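Local structure of ABC transporter, periplasmic substrate-binding protein (Thermotoga maritima, 2HPG) at residues A[89-94]-A[293-298]; A[140-145]-A[225-230]; A[158-163]-A[177-182]; A[202-207]-A[219-224]. The protein probably captures small solutes in the periplasm as the substrate-binding component of a tripartite ATP-independent (TRAP) transporter. All coordinates share one frame; numbering follows the deposited sequence.

In the fold
Interactions 2 and 4 form the core of the set, their centres about 8 Å apart: both use strand 218-234, and His143 ND1 lies 2.9 Å from Gly223 N where they join. Interaction 1, its centre about 12 Å from that of interaction 2, touches it through Ile93 on Leu226 and joins interaction 4 where Tyr91 OH lies 2.7 Å from Thr222 O, a probable hydrogen bond. Interaction 3 lies farther out in the same mixed sheet. Its centre is about 16 Å from that of interaction 2, yet Arg162 NH2 comes to 4.0 Å from Arg142 NH2. The strands belong to the alpha/beta architecture with which this protein, like other periplasmic binding proteins, probably forms its ligand cleft.

Interaction 1 (A[89-94]-A[293-298]); sequences LAYFID and AFMEKA
Tyr91 lays one face of its ring against Met295, a selenomethionine in this crystal, and this is the tightly packed half of the contact. Met295 CG sits over the face as a CH-pi donor, 3.8 Å from the ring centroid and only 16° from the ring normal. Its chain then runs on extended, carrying SE obliquely past the ring in a Met-aromatic contact and bringing CE to CD2 and CE2. A long, flexible, polarisable side chain suits this place because it can follow the flat ring to its rim. Ala298 CB reaches the ring edge, 3.9 Å from Tyr91 CD1, and also meets Ala90 CB. Two alanines let the turn and the helix come close, with CA atoms of Ala90 and Ala298 5.9 Å apart. Farther along the ring, Phe294 CB lies 3.5 Å from Tyr91 OH, while the Phe294 ring leads away.

Tyr91 has a positive phi of 62° at the third position of a type II turn, a place more often held by glycine, and it is also the N-cap of helix 92-95. The looser side is the partly exposed Asp94 end, where OD1 approaches just the CE tip of Met295, at 4.0 Å, and the carboxylate pairs with Lys99 instead. No hydrogen bond crosses between the two segments. The buried Tyr91 hydroxyl bonds to Thr222 O, and Ala90 O receives Tyr302 OH. The contact thus wedges the turn between helix 291-305 and strand 218-234, with helix 167-176 touching Leu89 and Phe294, and helix 101-112 packing on Phe92 and Ile93.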
loop_
_atom_site.group_PDB
_atom_site.type_symbol
_atom_site.label_atom_id
_atom_site.label_comp_id
_atom_site.label_asym_id
_atom_site.label_seq_id
_atom_site.Cartn_x
_atom_site.Cartn_y
_atom_site.Cartn_z
ATOM N N LEU A 89 6.995 -3.271 5.720
ATOM C CA LEU A 89 7.713 -4.499 5.965
ATOM C C LEU A 89 6.758 -5.668 6.253
ATOM O O LEU A 89 5.613 -5.480 6.713
ATOM C CB LEU A 89 8.758 -4.299 7.083
ATOM C CG LEU A 89 10.038 -3.592 6.640
ATOM C CD1 LEU A 89 10.997 -3.501 7.807
ATOM C CD2 LEU A 89 10.703 -4.315 5.504
ATOM N N ALA A 90 7.235 -6.869 5.936
ATOM C CA ALA A 90 6.441 -8.090 6.073
ATOM C C ALA A 90 5.876 -8.203 7.469
ATOM O O ALA A 90 6.578 -7.968 8.432
ATOM C CB ALA A 90 7.279 -9.331 5.734
ATOM N N TYR A 91 4.589 -8.532 7.547
ATOM C CA TYR A 91 3.845 -8.753 8.808
ATOM C C TYR A 91 3.719 -7.579 9.766
ATOM O O TYR A 91 3.197 -7.773 10.856
ATOM C CB TYR A 91 4.344 -10.005 9.563
ATOM C CG TYR A 91 4.087 -11.247 8.770
ATOM C CD1 TYR A 91 5.107 -11.866 8.073
ATOM C CD2 TYR A 91 2.800 -11.765 8.654
ATOM C CE1 TYR A 91 4.857 -12.982 7.299
ATOM C CE2 TYR A 91 2.552 -12.902 7.885
ATOM C CZ TYR A 91 3.581 -13.503 7.227
ATOM O OH TYR A 91 3.334 -14.616 6.441
ATOM N N PHE A 92 4.127 -6.372 9.357
ATOM C CA PHE A 92 3.952 -5.178 10.192
ATOM C C PHE A 92 2.585 -5.104 10.895
ATOM O O PHE A 92 2.519 -4.915 12.113
ATOM C CB PHE A 92 4.217 -3.865 9.397
ATOM C CG PHE A 92 3.842 -2.614 10.168
ATOM C CD1 PHE A 92 4.718 -2.080 11.110
ATOM C CD2 PHE A 92 2.603 -2.020 9.996
ATOM C CE1 PHE A 92 4.361 -0.955 11.861
ATOM C CE2 PHE A 92 2.222 -0.914 10.747
ATOM C CZ PHE A 92 3.116 -0.362 11.673
ATOM N N ILE A 93 1.479 -5.208 10.167
ATOM C CA ILE A 93 0.177 -5.000 10.821
ATOM C C ILE A 93 -0.093 -6.132 11.832
ATOM O O ILE A 93 -0.835 -5.944 12.808
ATOM C CB ILE A 93 -1.008 -4.838 9.816
ATOM C CG1 ILE A 93 -2.089 -3.927 10.399
ATOM C CG2 ILE A 93 -1.619 -6.171 9.456
ATOM C CD1 ILE A 93 -1.731 -2.438 10.358
ATOM N N ASP A 94 0.525 -7.292 11.614
ATOM C CA ASP A 94 0.347 -8.428 12.538
ATOM C C ASP A 94 1.155 -8.233 13.803
ATOM O O ASP A 94 0.672 -8.502 14.893
ATOM C CB ASP A 94 0.718 -9.757 11.889
ATOM C CG ASP A 94 -0.399 -10.314 11.043
ATOM O OD1 ASP A 94 -1.143 -11.183 11.540
ATOM O OD2 ASP A 94 -0.559 -9.853 9.902
ATOM N N ALA A 293 6.285 -19.304 11.539
ATOM C CA ALA A 293 7.607 -19.508 10.957
ATOM C C ALA A 293 7.977 -18.343 10.016
ATOM O O ALA A 293 9.144 -17.923 9.951
ATOM C CB ALA A 293 7.663 -20.821 10.203
ATOM N N PHE A 294 6.979 -17.827 9.298
ATOM C CA PHE A 294 7.190 -16.710 8.362
ATOM C C PHE A 294 7.407 -15.410 9.134
ATOM O O PHE A 294 8.305 -14.633 8.809
ATOM C CB PHE A 294 6.015 -16.580 7.387
ATOM C CG PHE A 294 6.051 -17.573 6.265
ATOM C CD1 PHE A 294 6.887 -17.388 5.189
ATOM C CD2 PHE A 294 5.234 -18.695 6.283
ATOM C CE1 PHE A 294 6.929 -18.309 4.152
ATOM C CE2 PHE A 294 5.254 -19.611 5.240
ATOM C CZ PHE A 294 6.104 -19.420 4.175
HETATM N N MSE A 295 6.598 -15.191 10.161
HETATM C CA MSE A 295 6.762 -14.025 11.013
HETATM C C MSE A 295 8.155 -13.988 11.624
HETATM O O MSE A 295 8.768 -12.922 11.716
HETATM C CB MSE A 295 5.693 -13.999 12.090
HETATM C CG MSE A 295 4.327 -13.701 11.528
HETATM SE SE MSE A 295 2.852 -13.815 12.745
HETATM C CE MSE A 295 1.437 -14.189 11.448
ATOM N N GLU A 296 8.665 -15.156 12.018
ATOM C CA GLU A 296 9.994 -15.253 12.616
ATOM C C GLU A 296 11.088 -14.942 11.579
ATOM O O GLU A 296 12.043 -14.242 11.878
ATOM C CB GLU A 296 10.183 -16.630 13.302
ATOM C CG GLU A 296 9.312 -16.785 14.573
ATOM C CD GLU A 296 9.301 -18.204 15.178
ATOM O OE1 GLU A 296 10.022 -19.092 14.665
ATOM O OE2 GLU A 296 8.556 -18.440 16.174
ATOM N N LYS A 297 10.936 -15.439 10.357
ATOM C CA LYS A 297 11.855 -15.091 9.280
ATOM C C LYS A 297 11.791 -13.597 8.938
ATOM O O LYS A 297 12.812 -13.001 8.645
ATOM C CB LYS A 297 11.556 -15.900 8.016
ATOM C CG LYS A 297 11.910 -17.354 8.090
ATOM C CD LYS A 297 13.399 -17.570 8.025
ATOM C CE LYS A 297 13.718 -19.050 7.933
ATOM N NZ LYS A 297 15.070 -19.379 8.487
ATOM N N ALA A 298 10.599 -13.007 8.988
ATOM C CA ALA A 298 10.407 -11.595 8.637
ATOM C C ALA A 298 11.255 -10.623 9.475
ATOM O O ALA A 298 11.723 -9.605 8.957
ATOM C CB ALA A 298 8.925 -11.214 8.729
#

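Interaction 2 (A[140-145]-A[225-230]); sequences GYRHFV and FLLINF
Leu226 CD1 stands almost exactly above the middle of the Tyr141 ring, 3.8 Å from its centroid and 9° off the normal, a CH-pi contact between partners in an antiparallel non-hydrogen-bonded pair. With CG anti to its backbone N (chi1 -179°), Leu226 swings this methyl back over the ring and to 3.4 Å from Gly140 C. Beside it, Arg142 N donates to Phe225 O at 2.9 Å, and Leu227 N donates to Gly140 O at a longer 3.2 Å. Gly140 suits a backbone conformation in which a side chain would jam against the preceding carbonyl. Replacing Tyr141 by an alanine would remove the ring and is likely to leave the Leu226 methyl without its aromatic surface.

Arg142 and Phe225 occupy the other face of the sheet, where the arginine's aliphatic CD meets Phe225 CB and its NH1 lies 3.7 Å from Leu227 CD2. The bend in its chain lets the buried guanidinium reach Glu201, whose salt bridge to NH2 fixes that end. Trp169 meets the Phe225 ring edge-to-face. Helix 167-176 covers this face of strands 130-146 and 218-234, touching Arg142, Phe225 and Leu227, with strand 199-202 flanking the first.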
loop_
_atom_site.group_PDB
_atom_site.type_symbol
_atom_site.label_atom_id
_atom_site.label_comp_id
_atom_site.label_asym_id
_atom_site.label_seq_id
_atom_site.Cartn_x
_atom_site.Cartn_y
_atom_site.Cartn_z
ATOM N N GLY A 140 -5.201 -4.305 0.855
ATOM C CA GLY A 140 -5.465 -5.646 1.331
ATOM C C GLY A 140 -4.213 -6.473 1.486
ATOM O O GLY A 140 -3.113 -5.993 1.216
ATOM N N TYR A 141 -4.402 -7.718 1.922
ATOM C CA TYR A 141 -3.308 -8.656 2.142
ATOM C C TYR A 141 -2.831 -9.280 0.858
ATOM O O TYR A 141 -3.628 -9.685 0.011
ATOM C CB TYR A 141 -3.730 -9.792 3.070
ATOM C CG TYR A 141 -3.997 -9.306 4.441
ATOM C CD1 TYR A 141 -2.969 -9.193 5.369
ATOM C CD2 TYR A 141 -5.248 -8.847 4.788
ATOM C CE1 TYR A 141 -3.212 -8.711 6.619
ATOM C CE2 TYR A 141 -5.493 -8.370 6.038
ATOM C CZ TYR A 141 -4.470 -8.306 6.947
ATOM O OH TYR A 141 -4.722 -7.806 8.193
ATOM N N ARG A 142 -1.521 -9.408 0.778
ATOM C CA ARG A 142 -0.859 -10.025 -0.340
ATOM C C ARG A 142 -0.428 -11.425 0.041
ATOM O O ARG A 142 -0.046 -11.689 1.194
ATOM C CB ARG A 142 0.326 -9.160 -0.768
ATOM C CG ARG A 142 -0.163 -7.874 -1.394
ATOM C CD ARG A 142 0.862 -6.807 -1.517
ATOM N NE ARG A 142 1.854 -7.064 -2.563
ATOM C CZ ARG A 142 1.983 -6.399 -3.716
ATOM N NH1 ARG A 142 1.178 -5.412 -4.042
ATOM N NH2 ARG A 142 2.975 -6.716 -4.534
ATOM N N HIS A 143 -0.515 -12.327 -0.941
ATOM C CA HIS A 143 -0.252 -13.758 -0.752
ATOM C C HIS A 143 0.663 -14.202 -1.878
ATOM O O HIS A 143 0.751 -13.514 -2.876
ATOM C CB HIS A 143 -1.581 -14.541 -0.818
ATOM C CG HIS A 143 -2.588 -14.118 0.213
ATOM N ND1 HIS A 143 -2.324 -14.140 1.564
ATOM C CD2 HIS A 143 -3.857 -13.655 0.080
ATOM C CE1 HIS A 143 -3.383 -13.693 2.223
ATOM N NE2 HIS A 143 -4.336 -13.414 1.347
ATOM N N PHE A 144 1.350 -15.321 -1.729
ATOM C CA PHE A 144 2.221 -15.805 -2.801
ATOM C C PHE A 144 1.410 -16.433 -3.946
ATOM O O PHE A 144 0.461 -17.157 -3.673
ATOM C CB PHE A 144 3.210 -16.824 -2.263
ATOM C CG PHE A 144 4.331 -16.215 -1.479
ATOM C CD1 PHE A 144 5.374 -15.591 -2.125
ATOM C CD2 PHE A 144 4.315 -16.230 -0.113
ATOM C CE1 PHE A 144 6.415 -15.018 -1.412
ATOM C CE2 PHE A 144 5.340 -15.668 0.608
ATOM C CZ PHE A 144 6.390 -15.052 -0.050
ATOM N N VAL A 145 1.823 -16.172 -5.191
ATOM C CA VAL A 145 1.158 -16.695 -6.377
ATOM C C VAL A 145 2.249 -17.450 -7.122
ATOM O O VAL A 145 3.200 -16.849 -7.609
ATOM C CB VAL A 145 0.568 -15.609 -7.305
ATOM C CG1 VAL A 145 -0.595 -16.226 -8.151
ATOM C CG2 VAL A 145 0.065 -14.391 -6.518
ATOM N N PHE A 225 2.069 -9.249 3.518
ATOM C CA PHE A 225 1.960 -7.787 3.494
ATOM C C PHE A 225 0.505 -7.374 3.602
ATOM O O PHE A 225 -0.376 -8.008 3.023
ATOM C CB PHE A 225 2.477 -7.144 2.194
ATOM C CG PHE A 225 3.935 -7.328 1.918
ATOM C CD1 PHE A 225 4.900 -6.897 2.807
ATOM C CD2 PHE A 225 4.340 -7.849 0.715
ATOM C CE1 PHE A 225 6.225 -7.051 2.517
ATOM C CE2 PHE A 225 5.655 -8.009 0.417
ATOM C CZ PHE A 225 6.613 -7.608 1.311
ATOM N N LEU A 226 0.261 -6.310 4.364
ATOM C CA LEU A 226 -0.942 -5.497 4.210
ATOM C C LEU A 226 -0.500 -4.177 3.591
ATOM O O LEU A 226 0.222 -3.406 4.230
ATOM C CB LEU A 226 -1.626 -5.236 5.550
ATOM C CG LEU A 226 -2.898 -4.413 5.424
ATOM C CD1 LEU A 226 -3.969 -5.188 4.670
ATOM C CD2 LEU A 226 -3.371 -3.947 6.788
ATOM N N LEU A 227 -0.910 -3.921 2.354
ATOM C CA LEU A 227 -0.476 -2.724 1.625
ATOM C C LEU A 227 -1.208 -1.471 2.091
ATOM O O LEU A 227 -2.417 -1.285 1.847
ATOM C CB LEU A 227 -0.604 -2.933 0.106
ATOM C CG LEU A 227 -0.216 -1.774 -0.821
ATOM C CD1 LEU A 227 1.000 -1.007 -0.340
ATOM C CD2 LEU A 227 0.012 -2.347 -2.238
ATOM N N ILE A 228 -0.461 -0.638 2.806
ATOM C CA ILE A 228 -0.963 0.613 3.322
ATOM C C ILE A 228 -0.449 1.709 2.408
ATOM O O ILE A 228 0.760 1.914 2.293
ATOM C CB ILE A 228 -0.435 0.877 4.745
ATOM C CG1 ILE A 228 -0.833 -0.262 5.696
ATOM C CG2 ILE A 228 -0.970 2.212 5.267
ATOM C CD1 ILE A 228 0.028 -0.266 6.988
ATOM N N ASN A 229 -1.358 2.412 1.760
ATOM C CA ASN A 229 -0.955 3.523 0.909
ATOM C C ASN A 229 -0.956 4.824 1.683
ATOM O O ASN A 229 -1.777 5.030 2.597
ATOM C CB ASN A 229 -1.848 3.625 -0.318
ATOM C CG ASN A 229 -1.588 2.517 -1.325
ATOM O OD1 ASN A 229 -2.424 1.637 -1.527
ATOM N ND2 ASN A 229 -0.410 2.543 -1.941
ATOM N N PHE A 230 -0.019 5.697 1.312
ATOM C CA PHE A 230 0.081 7.039 1.871
ATOM C C PHE A 230 -0.300 8.048 0.812
ATOM O O PHE A 230 0.150 7.961 -0.315
ATOM C CB PHE A 230 1.503 7.297 2.340
ATOM C CG PHE A 230 1.798 6.720 3.672
ATOM C CD1 PHE A 230 2.075 7.546 4.744
ATOM C CD2 PHE A 230 1.758 5.346 3.875
ATOM C CE1 PHE A 230 2.334 7.010 5.981
ATOM C CE2 PHE A 230 2.008 4.814 5.117
ATOM C CZ PHE A 230 2.305 5.657 6.166
#

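Interaction 3 (A[158-163]-A[177-182]); sequences GLRIRT and GAIPVA
Leu159, Ile161 and Thr163 are tied to Ile179 and Val181 by four backbone hydrogen bonds, in a parallel pairing whose segment directions diverge by 39°. Ile179 N donates to Leu159 O and its carbonyl receives Ile161 N at 2.9 Å; Val181 repeats the pattern with Ile161 O and Thr163 N. Pro180 is tolerated here because its N faces away from strand 160-162, so no bond of this pairing is lost.

On one face Val181 CG2 packs alongside Arg160 CB at 3.9 Å, the two side chains pointing the same way, while the charged end of Arg160 goes on to Asp198 and Arg162 NH1 bonds to Val183 O. The other face holds Ile161 CG1 against Ala178 CB, at 3.9 Å, and Thr163 CG2 beside Pro180 CB. Thr163 puts this methyl in the crowded position between its backbone N and carbonyl carbon, leaving OG1 anti to N (chi1 -170°) to bond with Glu201. At the open end, a water accepts from Gly158 N at 2.8 Å and donates to Gly177 O. Positive phi favours glycine at Gly158; Gly177 ends the preceding helix in a Schellman motif, where a CB would jam against the carbonyl before it.

This is the strand pair of a beta-alpha-beta unit closed by helix 167-176. Its register is set by main-chain bonds, side chains add mainly apolar packing, and the arginine ends find their partners outside the pair.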
loop_
_atom_site.group_PDB
_atom_site.type_symbol
_atom_site.label_atom_id
_atom_site.label_comp_id
_atom_site.label_asym_id
_atom_site.label_seq_id
_atom_site.Cartn_x
_atom_site.Cartn_y
_atom_site.Cartn_z
ATOM N N GLY A 158 15.098 -20.802 -3.536
ATOM C CA GLY A 158 15.393 -20.898 -4.954
ATOM C C GLY A 158 14.341 -20.330 -5.887
ATOM O O GLY A 158 14.571 -20.269 -7.100
ATOM N N LEU A 159 13.197 -19.900 -5.344
ATOM C CA LEU A 159 12.113 -19.392 -6.182
ATOM C C LEU A 159 12.286 -17.900 -6.482
ATOM O O LEU A 159 12.381 -17.094 -5.563
ATOM C CB LEU A 159 10.739 -19.631 -5.545
ATOM C CG LEU A 159 10.190 -21.069 -5.470
ATOM C CD1 LEU A 159 8.703 -21.025 -5.175
ATOM C CD2 LEU A 159 10.436 -21.868 -6.728
ATOM N N ARG A 160 12.308 -17.553 -7.768
ATOM C CA ARG A 160 12.343 -16.158 -8.185
ATOM C C ARG A 160 10.927 -15.604 -8.092
ATOM O O ARG A 160 10.097 -15.914 -8.921
ATOM C CB ARG A 160 12.856 -16.010 -9.619
ATOM C CG ARG A 160 14.344 -16.339 -9.835
ATOM C CD ARG A 160 14.611 -17.768 -10.200
ATOM N NE ARG A 160 13.685 -18.300 -11.205
ATOM C CZ ARG A 160 13.721 -18.040 -12.505
ATOM N NH1 ARG A 160 14.674 -17.275 -13.025
ATOM N NH2 ARG A 160 12.795 -18.577 -13.306
ATOM N N ILE A 161 10.669 -14.779 -7.089
ATOM C CA ILE A 161 9.332 -14.182 -6.880
ATOM C C ILE A 161 9.355 -12.679 -7.118
ATOM O O ILE A 161 10.119 -11.947 -6.476
ATOM C CB ILE A 161 8.851 -14.419 -5.429
ATOM C CG1 ILE A 161 8.686 -15.921 -5.143
ATOM C CG2 ILE A 161 7.569 -13.692 -5.158
ATOM C CD1 ILE A 161 7.668 -16.641 -6.058
ATOM N N ARG A 162 8.497 -12.205 -8.009
ATOM C CA ARG A 162 8.529 -10.804 -8.364
ATOM C C ARG A 162 7.820 -10.040 -7.258
ATOM O O ARG A 162 6.794 -10.488 -6.709
ATOM C CB ARG A 162 7.971 -10.540 -9.774
ATOM C CG ARG A 162 6.653 -9.845 -9.861
ATOM C CD ARG A 162 6.706 -8.346 -9.929
ATOM N NE ARG A 162 5.586 -7.830 -9.185
ATOM C CZ ARG A 162 5.143 -6.578 -9.121
ATOM N NH1 ARG A 162 5.591 -5.582 -9.858
ATOM N NH2 ARG A 162 4.130 -6.353 -8.302
ATOM N N THR A 163 8.426 -8.918 -6.882
ATOM C CA THR A 163 7.867 -8.036 -5.843
ATOM C C THR A 163 8.300 -6.606 -6.228
ATOM O O THR A 163 9.236 -6.457 -6.999
ATOM C CB THR A 163 8.354 -8.496 -4.451
ATOM O OG1 THR A 163 7.642 -7.801 -3.423
ATOM C CG2 THR A 163 9.854 -8.290 -4.312
ATOM N N GLY A 177 12.398 -16.165 2.373
ATOM C CA GLY A 177 13.146 -17.308 1.828
ATOM C C GLY A 177 13.309 -17.339 0.328
ATOM O O GLY A 177 13.957 -18.242 -0.206
ATOM N N ALA A 178 12.744 -16.344 -0.364
ATOM C CA ALA A 178 12.767 -16.300 -1.822
ATOM C C ALA A 178 13.907 -15.445 -2.389
ATOM O O ALA A 178 14.573 -14.735 -1.654
ATOM C CB ALA A 178 11.444 -15.761 -2.331
ATOM N N ILE A 179 14.097 -15.541 -3.706
ATOM C CA ILE A 179 14.894 -14.583 -4.468
ATOM C C ILE A 179 13.937 -13.510 -5.002
ATOM O O ILE A 179 13.170 -13.786 -5.934
ATOM C CB ILE A 179 15.570 -15.244 -5.682
ATOM C CG1 ILE A 179 16.462 -16.401 -5.254
ATOM C CG2 ILE A 179 16.408 -14.232 -6.489
ATOM C CD1 ILE A 179 16.780 -17.336 -6.422
ATOM N N PRO A 180 13.980 -12.281 -4.435
ATOM C CA PRO A 180 13.138 -11.225 -4.978
ATOM C C PRO A 180 13.614 -10.741 -6.350
ATOM O O PRO A 180 14.810 -10.677 -6.605
ATOM C CB PRO A 180 13.252 -10.115 -3.934
ATOM C CG PRO A 180 14.630 -10.319 -3.354
ATOM C CD PRO A 180 14.791 -11.804 -3.296
ATOM N N VAL A 181 12.666 -10.409 -7.223
ATOM C CA VAL A 181 12.962 -9.939 -8.570
ATOM C C VAL A 181 12.022 -8.796 -8.942
ATOM O O VAL A 181 10.819 -8.904 -8.755
ATOM C CB VAL A 181 12.782 -11.075 -9.586
ATOM C CG1 VAL A 181 13.088 -10.591 -10.987
ATOM C CG2 VAL A 181 13.666 -12.249 -9.235
ATOM N N ALA A 182 12.557 -7.699 -9.463
ATOM C CA ALA A 182 11.724 -6.558 -9.877
ATOM C C ALA A 182 11.202 -6.789 -11.288
ATOM O O ALA A 182 11.963 -7.126 -12.175
ATOM C CB ALA A 182 12.542 -5.246 -9.821
HETATM O O HOH W 1 15.944 -18.567 -2.048
#

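Interaction 4 (A[202-207]-A[219-224]); sequences LTYANV and MSETGH
Tyr204 is met in two directions at once: Met219, a selenomethionine, lies over its face and Glu221 comes to its edge. In one of the two modelled conformers of Met219, CE hangs above the ring centre, 3.8 Å from the centroid and 12° from the normal. SE follows over the same face, a Met-aromatic contact, and CG touches CE1. A sharp bend at chi2 (93°) folds this conformer over the ring and carries CE to 3.4 Å from Leu202 O, though the second conformer makes the exact placing of SE and CE less certain. Val207, one turn on from Tyr204, offers CG2 to SE at about 3.7 Å in this conformer; a small branched apolar residue fits against the selenium.

The tyrosine hydroxyl donates to Glu221 OE2 at 2.7 Å. That oxygen lies in the plane of the ring but is approached on its anti side, with the carboxylate turned 78° to the ring, and it also forms a salt bridge to Lys273, which would tend to keep Glu221 ionised. A phenylalanine here would keep the CH-pi and Met-aromatic contact with Met219 but would probably leave Glu221 OE2 without its hydroxyl donor, relying more on Lys273.

Thr203 OG1 accepts Asn206 N at 3.1 Å, which caps the first turn of the helix that carries Tyr204. Glu269 supports the same end by accepting from the N-H groups of Tyr204 and Ala205. Helix 204-209 meets strand 218-234 through Met219 and helix 243-278 through Tyr272 and Lys273, which touch Tyr204, while Val283 of strand 282-284 touches both Tyr204 and Glu221.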
loop_
_atom_site.group_PDB
_atom_site.type_symbol
_atom_site.label_atom_id
_atom_site.label_comp_id
_atom_site.label_asym_id
_atom_site.label_seq_id
_atom_site.Cartn_x
_atom_site.Cartn_y
_atom_site.Cartn_z
ATOM N N LEU A 202 0.746 -11.067 -4.457
ATOM C CA LEU A 202 -0.264 -10.116 -4.922
ATOM C C LEU A 202 -1.561 -10.304 -4.149
ATOM O O LEU A 202 -1.710 -11.245 -3.394
ATOM C CB LEU A 202 -0.552 -10.345 -6.420
ATOM C CG LEU A 202 0.564 -10.043 -7.429
ATOM C CD1 LEU A 202 0.174 -10.534 -8.835
ATOM C CD2 LEU A 202 0.949 -8.560 -7.494
ATOM N N THR A 203 -2.509 -9.392 -4.356
ATOM C CA THR A 203 -3.869 -9.573 -3.893
ATOM C C THR A 203 -4.660 -10.401 -4.914
ATOM O O THR A 203 -4.220 -10.557 -6.039
ATOM C CB THR A 203 -4.555 -8.230 -3.791
ATOM O OG1 THR A 203 -4.682 -7.695 -5.103
ATOM C CG2 THR A 203 -3.725 -7.282 -2.913
ATOM N N TYR A 204 -5.823 -10.921 -4.512
ATOM C CA TYR A 204 -6.667 -11.708 -5.410
ATOM C C TYR A 204 -7.186 -10.850 -6.579
ATOM O O TYR A 204 -7.334 -11.335 -7.698
ATOM C CB TYR A 204 -7.842 -12.320 -4.631
ATOM C CG TYR A 204 -7.521 -13.584 -3.820
ATOM C CD1 TYR A 204 -7.448 -14.818 -4.434
ATOM C CD2 TYR A 204 -7.332 -13.535 -2.435
ATOM C CE1 TYR A 204 -7.231 -15.954 -3.720
ATOM C CE2 TYR A 204 -7.093 -14.691 -1.706
ATOM C CZ TYR A 204 -7.028 -15.894 -2.364
ATOM O OH TYR A 204 -6.775 -17.082 -1.698
ATOM N N ALA A 205 -7.484 -9.581 -6.323
ATOM C CA ALA A 205 -7.891 -8.641 -7.391
ATOM C C ALA A 205 -6.801 -8.508 -8.452
ATOM O O ALA A 205 -7.080 -8.560 -9.645
ATOM C CB ALA A 205 -8.218 -7.268 -6.795
ATOM N N ASN A 206 -5.557 -8.327 -8.010
ATOM C CA ASN A 206 -4.417 -8.223 -8.935
ATOM C C ASN A 206 -4.313 -9.493 -9.764
ATOM O O ASN A 206 -4.136 -9.449 -10.988
ATOM C CB ASN A 206 -3.083 -8.101 -8.178
ATOM C CG ASN A 206 -2.904 -6.787 -7.428
ATOM O OD1 ASN A 206 -3.510 -5.759 -7.748
ATOM N ND2 ASN A 206 -2.057 -6.822 -6.408
ATOM N N VAL A 207 -4.383 -10.639 -9.091
ATOM C CA VAL A 207 -4.242 -11.928 -9.775
ATOM C C VAL A 207 -5.386 -12.116 -10.763
ATOM O O VAL A 207 -5.167 -12.510 -11.908
ATOM C CB VAL A 207 -4.217 -13.111 -8.792
ATOM C CG1 VAL A 207 -4.283 -14.459 -9.556
ATOM C CG2 VAL A 207 -2.961 -13.036 -7.895
HETATM N N MSE A 219 -2.483 -20.011 -4.981
HETATM C CA MSE A 219 -2.498 -18.870 -4.086
HETATM C C MSE A 219 -2.282 -19.397 -2.679
HETATM O O MSE A 219 -3.136 -20.109 -2.156
HETATM C CB MSE A 219 -3.838 -18.150 -4.175
HETATM C CG MSE A 219 -3.764 -16.728 -3.689
HETATM SE SE MSE A 219 -3.406 -15.516 -5.156
HETATM C CE MSE A 219 -3.768 -13.847 -4.217
ATOM N N SER A 220 -1.129 -19.091 -2.079
ATOM C CA SER A 220 -0.831 -19.544 -0.728
ATOM C C SER A 220 -0.949 -18.368 0.231
ATOM O O SER A 220 -0.236 -17.360 0.087
ATOM C CB SER A 220 0.572 -20.140 -0.644
ATOM O OG SER A 220 0.846 -21.026 -1.712
ATOM N N GLU A 221 -1.857 -18.496 1.201
ATOM C CA GLU A 221 -2.318 -17.377 1.997
ATOM C C GLU A 221 -1.431 -17.057 3.195
ATOM O O GLU A 221 -1.859 -17.119 4.360
ATOM C CB GLU A 221 -3.762 -17.592 2.429
ATOM C CG GLU A 221 -4.764 -17.513 1.276
ATOM C CD GLU A 221 -6.173 -17.474 1.769
ATOM O OE1 GLU A 221 -6.394 -17.898 2.914
ATOM O OE2 GLU A 221 -7.072 -17.054 1.025
ATOM N N THR A 222 -0.201 -16.663 2.882
ATOM C CA THR A 222 0.764 -16.244 3.877
ATOM C C THR A 222 0.391 -14.891 4.463
ATOM O O THR A 222 0.800 -14.591 5.578
ATOM C CB THR A 222 2.153 -16.134 3.299
ATOM O OG1 THR A 222 2.086 -15.440 2.054
ATOM C CG2 THR A 222 2.773 -17.519 3.081
ATOM N N GLY A 223 -0.357 -14.077 3.712
ATOM C CA GLY A 223 -0.819 -12.765 4.186
ATOM C C GLY A 223 0.341 -11.914 4.719
ATOM O O GLY A 223 0.208 -11.197 5.716
ATOM N N HIS A 224 1.472 -12.003 4.036
ATOM C CA HIS A 224 2.744 -11.434 4.498
ATOM C C HIS A 224 2.876 -9.894 4.373
ATOM O O HIS A 224 3.731 -9.307 5.048
ATOM C CB HIS A 224 3.903 -12.119 3.768
ATOM C CG HIS A 224 3.795 -12.028 2.279
ATOM N ND1 HIS A 224 3.203 -13.007 1.514
ATOM C CD2 HIS A 224 4.141 -11.042 1.422
ATOM C CE1 HIS A 224 3.200 -12.633 0.249
ATOM N NE2 HIS A 224 3.770 -11.447 0.159
#